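Local coordinates for protein immunoreactive 84kD antigen PG93 (Porphyromonas gingivalis, PDB 5M11) that serves as an essential bacterial-surface component of the type IX secretion system and binds calcium and zinc ions, at residues A[88-98]-A[133-141]; A[590-601]-A[604-615]. One frame throughout, in Å; residues are numbered along the deposited sequence.

Contact 1: residues A[88-98]-A[133-141]. With ZN (zinc ion), chain I.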
loop_
_atom_site.group_PDB
_atom_site.type_symbol
_atom_site.label_atom_id
_atom_site.label_comp_id
_atom_site.label_asym_id
_atom_site.label_seq_id
_atom_site.Cartn_x
_atom_site.Cartn_y
_atom_site.Cartn_z
ATOM N N ILE A 88 -10.234 -19.708 -0.940
ATOM C CA ILE A 88 -10.576 -20.638 -2.013
ATOM C C ILE A 88 -11.557 -19.919 -2.884
ATOM O O ILE A 88 -12.617 -19.506 -2.413
ATOM C CB ILE A 88 -11.070 -22.034 -1.555
ATOM C CG1 ILE A 88 -9.980 -22.735 -0.713
ATOM C CG2 ILE A 88 -11.397 -22.889 -2.780
ATOM C CD1 ILE A 88 -10.446 -23.825 0.209
ATOM N N LEU A 89 -11.165 -19.698 -4.133
ATOM C CA LEU A 89 -11.948 -19.014 -5.158
ATOM C C LEU A 89 -12.624 -20.081 -6.011
ATOM O O LEU A 89 -11.956 -20.733 -6.819
ATOM C CB LEU A 89 -10.990 -18.138 -5.992
ATOM C CG LEU A 89 -11.539 -16.889 -6.667
ATOM C CD1 LEU A 89 -10.425 -15.896 -6.917
ATOM C CD2 LEU A 89 -12.171 -17.226 -8.008
ATOM N N ASP A 90 -13.934 -20.303 -5.793
ATOM C CA ASP A 90 -14.669 -21.321 -6.540
ATOM C C ASP A 90 -14.960 -20.821 -7.978
ATOM O O ASP A 90 -14.679 -19.660 -8.303
ATOM C CB ASP A 90 -15.941 -21.793 -5.783
ATOM C CG ASP A 90 -17.205 -20.936 -5.810
ATOM O OD1 ASP A 90 -17.290 -20.014 -6.649
ATOM O OD2 ASP A 90 -18.149 -21.250 -5.048
ATOM N N GLU A 91 -15.482 -21.711 -8.833
ATOM C CA GLU A 91 -15.790 -21.446 -10.245
ATOM C C GLU A 91 -16.680 -20.182 -10.445
ATOM O O GLU A 91 -16.407 -19.368 -11.333
ATOM C CB GLU A 91 -16.471 -22.687 -10.843
ATOM C CG GLU A 91 -16.367 -22.815 -12.353
ATOM C CD GLU A 91 -17.207 -23.930 -12.953
ATOM O OE1 GLU A 91 -17.829 -24.703 -12.183
ATOM O OE2 GLU A 91 -17.231 -24.036 -14.202
ATOM N N ALA A 92 -17.706 -20.013 -9.587
ATOM C CA ALA A 92 -18.651 -18.890 -9.623
ATOM C C ALA A 92 -18.012 -17.554 -9.155
ATOM O O ALA A 92 -18.622 -16.487 -9.342
ATOM C CB ALA A 92 -19.874 -19.214 -8.762
ATOM N N GLY A 93 -16.809 -17.635 -8.567
ATOM C CA GLY A 93 -16.081 -16.491 -8.026
ATOM C C GLY A 93 -16.416 -16.219 -6.570
ATOM O O GLY A 93 -16.372 -15.071 -6.115
ATOM N N ARG A 94 -16.771 -17.276 -5.838
ATOM C CA ARG A 94 -17.111 -17.193 -4.430
ATOM C C ARG A 94 -15.885 -17.560 -3.611
ATOM O O ARG A 94 -15.241 -18.590 -3.859
ATOM C CB ARG A 94 -18.315 -18.080 -4.094
ATOM C CG ARG A 94 -19.534 -17.802 -4.985
ATOM C CD ARG A 94 -20.787 -18.527 -4.517
ATOM N NE ARG A 94 -20.689 -19.978 -4.699
ATOM C CZ ARG A 94 -21.280 -20.878 -3.919
ATOM N NH1 ARG A 94 -22.016 -20.491 -2.882
ATOM N NH2 ARG A 94 -21.139 -22.172 -4.166
ATOM N N VAL A 95 -15.550 -16.698 -2.651
ATOM C CA VAL A 95 -14.373 -16.827 -1.791
ATOM C C VAL A 95 -14.724 -17.558 -0.483
ATOM O O VAL A 95 -15.733 -17.243 0.143
ATOM C CB VAL A 95 -13.769 -15.424 -1.504
ATOM C CG1 VAL A 95 -12.587 -15.495 -0.538
ATOM C CG2 VAL A 95 -13.385 -14.713 -2.792
ATOM N N THR A 96 -13.869 -18.500 -0.062
ATOM C CA THR A 96 -14.049 -19.223 1.197
ATOM C C THR A 96 -12.754 -19.108 1.979
ATOM O O THR A 96 -11.690 -19.489 1.465
ATOM C CB THR A 96 -14.483 -20.666 0.948
ATOM O OG1 THR A 96 -15.525 -20.680 -0.027
ATOM C CG2 THR A 96 -14.963 -21.329 2.193
ATOM N N ASN A 97 -12.835 -18.561 3.205
ATOM C CA ASN A 97 -11.641 -18.322 4.020
ATOM C C ASN A 97 -11.180 -19.564 4.798
ATOM O O ASN A 97 -12.012 -20.307 5.316
ATOM C CB ASN A 97 -11.873 -17.149 4.994
ATOM C CG ASN A 97 -10.617 -16.419 5.440
ATOM O OD1 ASN A 97 -10.540 -15.887 6.559
ATOM N ND2 ASN A 97 -9.605 -16.352 4.569
ATOM N N VAL A 98 -9.859 -19.780 4.891
ATOM C CA VAL A 98 -9.271 -20.870 5.683
ATOM C C VAL A 98 -8.174 -20.198 6.561
ATOM O O VAL A 98 -6.995 -20.169 6.175
ATOM C CB VAL A 98 -8.762 -22.068 4.817
ATOM C CG1 VAL A 98 -8.357 -23.243 5.683
ATOM C CG2 VAL A 98 -9.804 -22.517 3.788
ATOM N N LEU A 133 -4.672 -29.296 2.948
ATOM C CA LEU A 133 -5.844 -28.488 2.789
ATOM C C LEU A 133 -6.886 -29.256 2.015
ATOM O O LEU A 133 -6.581 -29.871 0.981
ATOM C CB LEU A 133 -5.469 -27.172 2.107
ATOM C CG LEU A 133 -6.552 -26.270 1.558
ATOM C CD1 LEU A 133 -7.470 -25.766 2.642
ATOM C CD2 LEU A 133 -5.914 -25.114 0.832
ATOM N N ASP A 134 -8.119 -29.261 2.565
ATOM C CA ASP A 134 -9.278 -29.854 1.937
ATOM C C ASP A 134 -9.972 -28.687 1.212
ATOM O O ASP A 134 -10.701 -27.892 1.809
ATOM C CB ASP A 134 -10.161 -30.592 2.956
ATOM C CG ASP A 134 -11.414 -31.243 2.399
ATOM O OD1 ASP A 134 -11.763 -30.971 1.227
ATOM O OD2 ASP A 134 -12.058 -32.010 3.139
ATOM N N VAL A 135 -9.655 -28.560 -0.077
ATOM C CA VAL A 135 -10.125 -27.514 -0.958
ATOM C C VAL A 135 -11.666 -27.506 -1.038
ATOM O O VAL A 135 -12.240 -26.448 -0.829
ATOM C CB VAL A 135 -9.454 -27.641 -2.350
ATOM C CG1 VAL A 135 -9.895 -26.503 -3.274
ATOM C CG2 VAL A 135 -7.921 -27.692 -2.228
ATOM N N ALA A 136 -12.337 -28.652 -1.289
ATOM C CA ALA A 136 -13.817 -28.690 -1.369
ATOM C C ALA A 136 -14.513 -28.188 -0.109
ATOM O O ALA A 136 -15.530 -27.514 -0.215
ATOM C CB ALA A 136 -14.296 -30.103 -1.649
ATOM N N GLU A 137 -13.965 -28.516 1.080
ATOM C CA GLU A 137 -14.555 -28.202 2.378
ATOM C C GLU A 137 -13.795 -27.123 3.193
ATOM O O GLU A 137 -14.077 -26.941 4.378
ATOM C CB GLU A 137 -14.650 -29.489 3.207
ATOM C CG GLU A 137 -15.668 -30.513 2.735
ATOM C CD GLU A 137 -15.767 -31.653 3.722
ATOM O OE1 GLU A 137 -16.755 -31.687 4.481
ATOM O OE2 GLU A 137 -14.805 -32.444 3.823
ATOM N N ALA A 138 -12.871 -26.393 2.569
ATOM C CA ALA A 138 -12.129 -25.296 3.189
ATOM C C ALA A 138 -11.694 -25.591 4.645
ATOM O O ALA A 138 -12.013 -24.831 5.557
ATOM C CB ALA A 138 -12.974 -24.038 3.145
ATOM N N ARG A 139 -10.984 -26.697 4.866
ATOM C CA ARG A 139 -10.533 -27.016 6.219
ATOM C C ARG A 139 -9.194 -27.728 6.192
ATOM O O ARG A 139 -8.891 -28.414 5.210
ATOM C CB ARG A 139 -11.576 -27.833 7.007
ATOM C CG ARG A 139 -12.035 -29.128 6.373
ATOM C CD ARG A 139 -12.913 -29.913 7.347
ATOM N NE ARG A 139 -13.390 -31.168 6.768
ATOM C CZ ARG A 139 -12.633 -32.256 6.608
ATOM N NH1 ARG A 139 -11.356 -32.251 6.985
ATOM N NH2 ARG A 139 -13.140 -33.346 6.049
ATOM N N ILE A 140 -8.395 -27.565 7.266
ATOM C CA ILE A 140 -7.086 -28.209 7.331
ATOM C C ILE A 140 -7.142 -29.395 8.335
ATOM O O ILE A 140 -7.072 -29.188 9.545
ATOM C CB ILE A 140 -5.955 -27.195 7.613
ATOM C CG1 ILE A 140 -5.755 -26.297 6.387
ATOM C CG2 ILE A 140 -4.665 -27.907 7.978
ATOM C CD1 ILE A 140 -5.288 -24.989 6.713
ATOM N N PRO A 141 -7.325 -30.639 7.844
ATOM C CA PRO A 141 -7.434 -31.778 8.761
ATOM C C PRO A 141 -6.141 -32.205 9.435
ATOM O O PRO A 141 -6.195 -33.037 10.339
ATOM C CB PRO A 141 -7.913 -32.904 7.855
ATOM C CG PRO A 141 -7.471 -32.538 6.502
ATOM C CD PRO A 141 -7.541 -31.054 6.439
HETATM ZN ZN ZN I . -13.632 -33.121 2.256
#
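Ile88 and Val98, one on each of the two hydrogen-bonded strands of the 88-98 hairpin, face the turn of 133-141, with CA of Ile88 7.0 Å from CA of Val135 and CA of Val98 5.8 Å from CA of Ala138. No hydrogen bond passes between the segments, and the contact is made by methyl groups. Ile88 sets CG1 opposite its carbonyl carbon (chi1 -60°), which carries CD1 over the turn; this methyl lies 3.9 Å from Ala138 CB and also meets the carbonyl oxygen of Val135. Its other branch, CG2, crosses the Val135 side chain obliquely, 3.9 Å from CG1 of that valine. Val98 divides its two methyls: CG1, opposite the backbone N (chi1 -172°), comes 3.7 Å from Ile140 CD1 and also reaches Leu133 CD1, while CG2 rests on Ala138 CB. The Thr96 methyl touches the same alanine, so Ala138 CB is met by three side chains. Ala138 reaches this place through a positive phi of 41°, in a type I turn with a G1 bulge opposite Asp134. On the strand side, Leu133 and Ile140 also pack on Ile86, extending the apolar layer between two adjacent propeller blades. The hairpin end from Asp134 to Arg139 holds a zinc ion away from that layer: Asp134 OD2 and Glu137 OE2 both bind it at 2.1 Å, and a third ligand comes from outside the two segments. Arg139 NH2 forms a salt bridge to Glu137 OE2 at 2.9 Å, its bond geometry weak, and one guanidinium face lies over Asp134 OD2, a charge contact alone. The chemistry is thus divided: apolar packing joins the blades, whereas metal and ion pairs tie together one hairpin end and would probably offset the mutual repulsion of its two carboxylates.

Contact 2: residues A[590-601]-A[604-615]. With ZN (zinc ion), chain E.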
loop_
_atom_site.group_PDB
_atom_site.type_symbol
_atom_site.label_atom_id
_atom_site.label_comp_id
_atom_site.label_asym_id
_atom_site.label_seq_id
_atom_site.Cartn_x
_atom_site.Cartn_y
_atom_site.Cartn_z
ATOM N N VAL A 590 1.561 10.502 14.708
ATOM C CA VAL A 590 0.798 11.131 13.621
ATOM C C VAL A 590 1.777 11.442 12.464
ATOM O O VAL A 590 2.729 12.212 12.640
ATOM C CB VAL A 590 0.004 12.391 14.108
ATOM C CG1 VAL A 590 -0.575 13.196 12.939
ATOM C CG2 VAL A 590 -1.103 12.000 15.076
ATOM N N THR A 591 1.524 10.823 11.292
ATOM C CA THR A 591 2.349 10.910 10.084
ATOM C C THR A 591 1.862 12.022 9.124
ATOM O O THR A 591 2.697 12.697 8.513
ATOM C CB THR A 591 2.371 9.552 9.392
ATOM O OG1 THR A 591 1.027 9.166 9.143
ATOM C CG2 THR A 591 3.036 8.479 10.231
ATOM N N ASP A 592 0.527 12.210 8.979
ATOM C CA ASP A 592 -0.009 13.261 8.102
ATOM C C ASP A 592 -1.320 13.842 8.613
ATOM O O ASP A 592 -2.053 13.195 9.377
ATOM C CB ASP A 592 -0.187 12.788 6.638
ATOM C CG ASP A 592 0.163 13.859 5.592
ATOM O OD1 ASP A 592 0.523 14.999 5.991
ATOM O OD2 ASP A 592 0.114 13.548 4.380
ATOM N N ILE A 593 -1.585 15.096 8.195
ATOM C CA ILE A 593 -2.790 15.884 8.496
ATOM C C ILE A 593 -3.216 16.600 7.202
ATOM O O ILE A 593 -2.393 17.223 6.531
ATOM C CB ILE A 593 -2.638 16.898 9.704
ATOM C CG1 ILE A 593 -1.982 16.248 10.938
ATOM C CG2 ILE A 593 -3.994 17.529 10.094
ATOM C CD1 ILE A 593 -1.128 17.144 11.736
ATOM N N VAL A 594 -4.517 16.525 6.895
ATOM C CA VAL A 594 -5.187 17.166 5.769
ATOM C C VAL A 594 -6.460 17.838 6.333
ATOM O O VAL A 594 -7.051 17.304 7.274
ATOM C CB VAL A 594 -5.432 16.127 4.659
ATOM C CG1 VAL A 594 -6.685 16.420 3.850
ATOM C CG2 VAL A 594 -4.214 16.029 3.758
ATOM N N VAL A 595 -6.831 19.037 5.821
ATOM C CA VAL A 595 -7.982 19.794 6.335
ATOM C C VAL A 595 -9.114 19.929 5.272
ATOM O O VAL A 595 -8.894 20.401 4.144
ATOM C CB VAL A 595 -7.549 21.181 6.898
ATOM C CG1 VAL A 595 -8.748 21.981 7.403
ATOM C CG2 VAL A 595 -6.509 21.032 8.009
ATOM N N ASP A 596 -10.331 19.524 5.698
ATOM C CA ASP A 596 -11.632 19.550 5.009
ATOM C C ASP A 596 -12.079 20.932 4.564
ATOM O O ASP A 596 -11.624 21.948 5.078
ATOM C CB ASP A 596 -12.735 19.065 5.998
ATOM C CG ASP A 596 -13.312 17.683 5.779
ATOM O OD1 ASP A 596 -12.751 16.928 4.949
ATOM O OD2 ASP A 596 -14.331 17.345 6.445
ATOM N N LYS A 597 -13.103 20.933 3.710
ATOM C CA LYS A 597 -13.880 22.069 3.223
ATOM C C LYS A 597 -14.707 22.564 4.419
ATOM O O LYS A 597 -15.032 23.754 4.519
ATOM C CB LYS A 597 -14.764 21.565 2.063
ATOM C CG LYS A 597 -15.696 22.570 1.415
ATOM C CD LYS A 597 -16.568 21.907 0.333
ATOM C CE LYS A 597 -17.804 21.202 0.858
ATOM N NZ LYS A 597 -18.894 22.152 1.213
ATOM N N LEU A 598 -15.012 21.618 5.355
ATOM C CA LEU A 598 -15.748 21.862 6.597
ATOM C C LEU A 598 -14.817 22.257 7.725
ATOM O O LEU A 598 -15.289 22.441 8.852
ATOM C CB LEU A 598 -16.549 20.626 7.024
ATOM C CG LEU A 598 -17.570 20.047 6.055
ATOM C CD1 LEU A 598 -18.288 18.881 6.696
ATOM C CD2 LEU A 598 -18.561 21.084 5.568
ATOM N N ASN A 599 -13.496 22.391 7.434
ATOM C CA ASN A 599 -12.428 22.714 8.392
ATOM C C ASN A 599 -12.196 21.529 9.387
ATOM O O ASN A 599 -11.576 21.700 10.440
ATOM C CB ASN A 599 -12.717 24.032 9.131
ATOM C CG ASN A 599 -11.506 24.804 9.581
ATOM O OD1 ASN A 599 -10.368 24.598 9.117
ATOM N ND2 ASN A 599 -11.756 25.766 10.457
ATOM N N HIS A 600 -12.680 20.323 9.018
ATOM C CA HIS A 600 -12.482 19.101 9.791
ATOM C C HIS A 600 -11.125 18.552 9.437
ATOM O O HIS A 600 -10.583 18.925 8.397
ATOM C CB HIS A 600 -13.599 18.073 9.548
ATOM C CG HIS A 600 -14.947 18.471 10.072
ATOM N ND1 HIS A 600 -16.112 18.030 9.462
ATOM C CD2 HIS A 600 -15.276 19.257 11.124
ATOM C CE1 HIS A 600 -17.105 18.551 10.162
ATOM N NE2 HIS A 600 -16.653 19.296 11.179
ATOM N N LYS A 601 -10.539 17.717 10.303
ATOM C CA LYS A 601 -9.176 17.237 10.092
ATOM C C LYS A 601 -9.084 15.737 9.834
ATOM O O LYS A 601 -9.590 14.944 10.621
ATOM C CB LYS A 601 -8.313 17.605 11.311
ATOM C CG LYS A 601 -7.803 19.048 11.310
ATOM C CD LYS A 601 -8.816 20.109 11.749
ATOM C CE LYS A 601 -8.337 21.465 11.305
ATOM N NZ LYS A 601 -9.241 22.574 11.712
ATOM N N ALA A 604 -3.833 10.850 9.568
ATOM C CA ALA A 604 -3.148 9.590 9.309
ATOM C C ALA A 604 -2.209 9.308 10.464
ATOM O O ALA A 604 -1.491 10.213 10.913
ATOM C CB ALA A 604 -2.362 9.682 8.030
ATOM N N THR A 605 -2.222 8.066 10.960
ATOM C CA THR A 605 -1.384 7.618 12.072
ATOM C C THR A 605 -0.542 6.376 11.709
ATOM O O THR A 605 -0.891 5.593 10.823
ATOM C CB THR A 605 -2.232 7.306 13.345
ATOM O OG1 THR A 605 -2.851 6.014 13.243
ATOM C CG2 THR A 605 -3.252 8.394 13.683
ATOM N N GLN A 606 0.539 6.185 12.460
ATOM C CA GLN A 606 1.413 5.033 12.357
ATOM C C GLN A 606 0.925 4.010 13.376
ATOM O O GLN A 606 1.215 4.150 14.561
ATOM C CB GLN A 606 2.873 5.465 12.606
ATOM C CG GLN A 606 3.903 4.350 12.547
ATOM C CD GLN A 606 5.246 4.895 12.142
ATOM O OE1 GLN A 606 5.999 5.446 12.960
ATOM N NE2 GLN A 606 5.565 4.766 10.858
ATOM N N GLY A 607 0.088 3.079 12.919
ATOM C CA GLY A 607 -0.439 1.971 13.711
ATOM C C GLY A 607 -1.839 2.008 14.298
ATOM O O GLY A 607 -2.236 1.027 14.932
ATOM N N THR A 608 -2.594 3.104 14.161
ATOM C CA THR A 608 -3.943 3.136 14.770
ATOM C C THR A 608 -5.048 3.568 13.749
ATOM O O THR A 608 -6.160 3.948 14.139
ATOM C CB THR A 608 -3.975 4.014 16.051
ATOM O OG1 THR A 608 -3.689 5.376 15.723
ATOM C CG2 THR A 608 -3.035 3.514 17.144
ATOM N N GLY A 609 -4.732 3.473 12.465
ATOM C CA GLY A 609 -5.663 3.788 11.393
ATOM C C GLY A 609 -5.783 5.254 11.045
ATOM O O GLY A 609 -4.832 6.024 11.195
ATOM N N LEU A 610 -6.971 5.620 10.534
ATOM C CA LEU A 610 -7.341 6.954 10.072
ATOM C C LEU A 610 -8.413 7.559 10.969
ATOM O O LEU A 610 -9.391 6.901 11.299
ATOM C CB LEU A 610 -7.852 6.863 8.605
ATOM C CG LEU A 610 -8.249 8.172 7.885
ATOM C CD1 LEU A 610 -7.043 8.903 7.382
ATOM C CD2 LEU A 610 -9.198 7.894 6.732
ATOM N N TYR A 611 -8.252 8.837 11.301
ATOM C CA TYR A 611 -9.208 9.575 12.124
ATOM C C TYR A 611 -9.750 10.782 11.400
ATOM O O TYR A 611 -9.038 11.399 10.612
ATOM C CB TYR A 611 -8.541 10.057 13.419
ATOM C CG TYR A 611 -8.143 8.958 14.372
ATOM C CD1 TYR A 611 -9.013 8.520 15.363
ATOM C CD2 TYR A 611 -6.862 8.412 14.338
ATOM C CE1 TYR A 611 -8.630 7.550 16.282
ATOM C CE2 TYR A 611 -6.473 7.430 15.242
ATOM C CZ TYR A 611 -7.369 6.984 16.199
ATOM O OH TYR A 611 -7.007 5.987 17.075
ATOM N N LEU A 612 -10.996 11.141 11.708
ATOM C CA LEU A 612 -11.646 12.349 11.225
ATOM C C LEU A 612 -12.000 13.127 12.459
ATOM O O LEU A 612 -12.761 12.619 13.280
ATOM C CB LEU A 612 -12.879 12.049 10.336
ATOM C CG LEU A 612 -13.845 13.227 10.010
ATOM C CD1 LEU A 612 -13.151 14.374 9.278
ATOM C CD2 LEU A 612 -15.017 12.746 9.190
ATOM N N LEU A 613 -11.410 14.310 12.640
ATOM C CA LEU A 613 -11.668 15.142 13.822
ATOM C C LEU A 613 -12.444 16.411 13.453
ATOM O O LEU A 613 -12.428 16.825 12.299
ATOM C CB LEU A 613 -10.349 15.516 14.535
ATOM C CG LEU A 613 -9.384 14.378 14.910
ATOM C CD1 LEU A 613 -8.106 14.931 15.507
ATOM C CD2 LEU A 613 -10.023 13.384 15.874
ATOM N N SER A 614 -13.120 17.026 14.449
ATOM C CA SER A 614 -13.893 18.265 14.295
ATOM C C SER A 614 -12.959 19.470 14.122
ATOM O O SER A 614 -11.740 19.323 14.216
ATOM C CB SER A 614 -14.822 18.472 15.487
ATOM O OG SER A 614 -14.087 18.667 16.683
ATOM N N GLU A 615 -13.533 20.652 13.852
ATOM C CA GLU A 615 -12.800 21.906 13.645
ATOM C C GLU A 615 -11.579 22.031 14.587
ATOM O O GLU A 615 -10.449 22.106 14.109
ATOM C CB GLU A 615 -13.737 23.129 13.828
ATOM C CG GLU A 615 -14.334 23.703 12.549
ATOM C CD GLU A 615 -14.758 25.161 12.640
ATOM O OE1 GLU A 615 -15.786 25.443 13.300
ATOM O OE2 GLU A 615 -14.064 26.022 12.047
HETATM ZN ZN ZN E . -17.694 20.392 12.735
HETATM O O HOH W 1 -18.978 18.563 13.678
#
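Lys601 and Leu613 exchange a reciprocal pair of backbone bonds, the Leu613 N to Lys601 O one being 2.8 Å long and nearly straight at 170°. Towards the other end, a classic beta bulge sets Thr591 and Asp592 against Ala604: Ala604 O accepts Thr591 N at 3.1 Å and, weakly, Asp592 N, while Ala604 N gives its hydrogen to Asp592 O. Thr591 OG1 is satisfied by Ile636 O of the neighbouring sheet, and Asp592 OD2 by Leu639 N. These strands belong to one blade of a beta-propeller, a four-stranded antiparallel meander in which 601-606 lies between 589-595 and 610-613. Where the blade turns at Asn599, the Lys601 chain bends at chi2 (79°), bringing NZ to Glu615 O at 2.7 Å, in the carbonyl plane, and to Asn599 O at 2.8 Å; Asp539 adds a salt bridge. Asn599 ND2 reaches the anti lone pair of Glu615 OE2 at 2.8 Å, with the amide and carboxylate planes 51° apart, and Asn599 OD1 accepts from His540 N. The neighbouring His600 presents a ring edge to Glu615 N, lies with one face under Leu598 CB, and binds a zinc ion through NE2 at 2.2 Å, with a water and one further ligand from outside the two segments.

In the fold
Contact 1 precedes contact 2 along the chain, and the two do not touch: their centres lie 39 Å apart and their nearest atoms about 21 Å. They share no sheet. Contact 1 joins consecutive blades of the first propeller, the sheets running from 65-71 to 95-98 and from 112-118 to 139-144. Contact 2 lies within a single blade of the second propeller, strands 589-595 to 620-624, beside the sheet in which N-terminal strand 13-16 joins strands 636-642, 647-652 and 655-660 and so closes that ring. Together they illustrate two levels of propeller construction, hydrogen bonding within a blade and apolar packing between blades, with a zinc ion at a turn in each case.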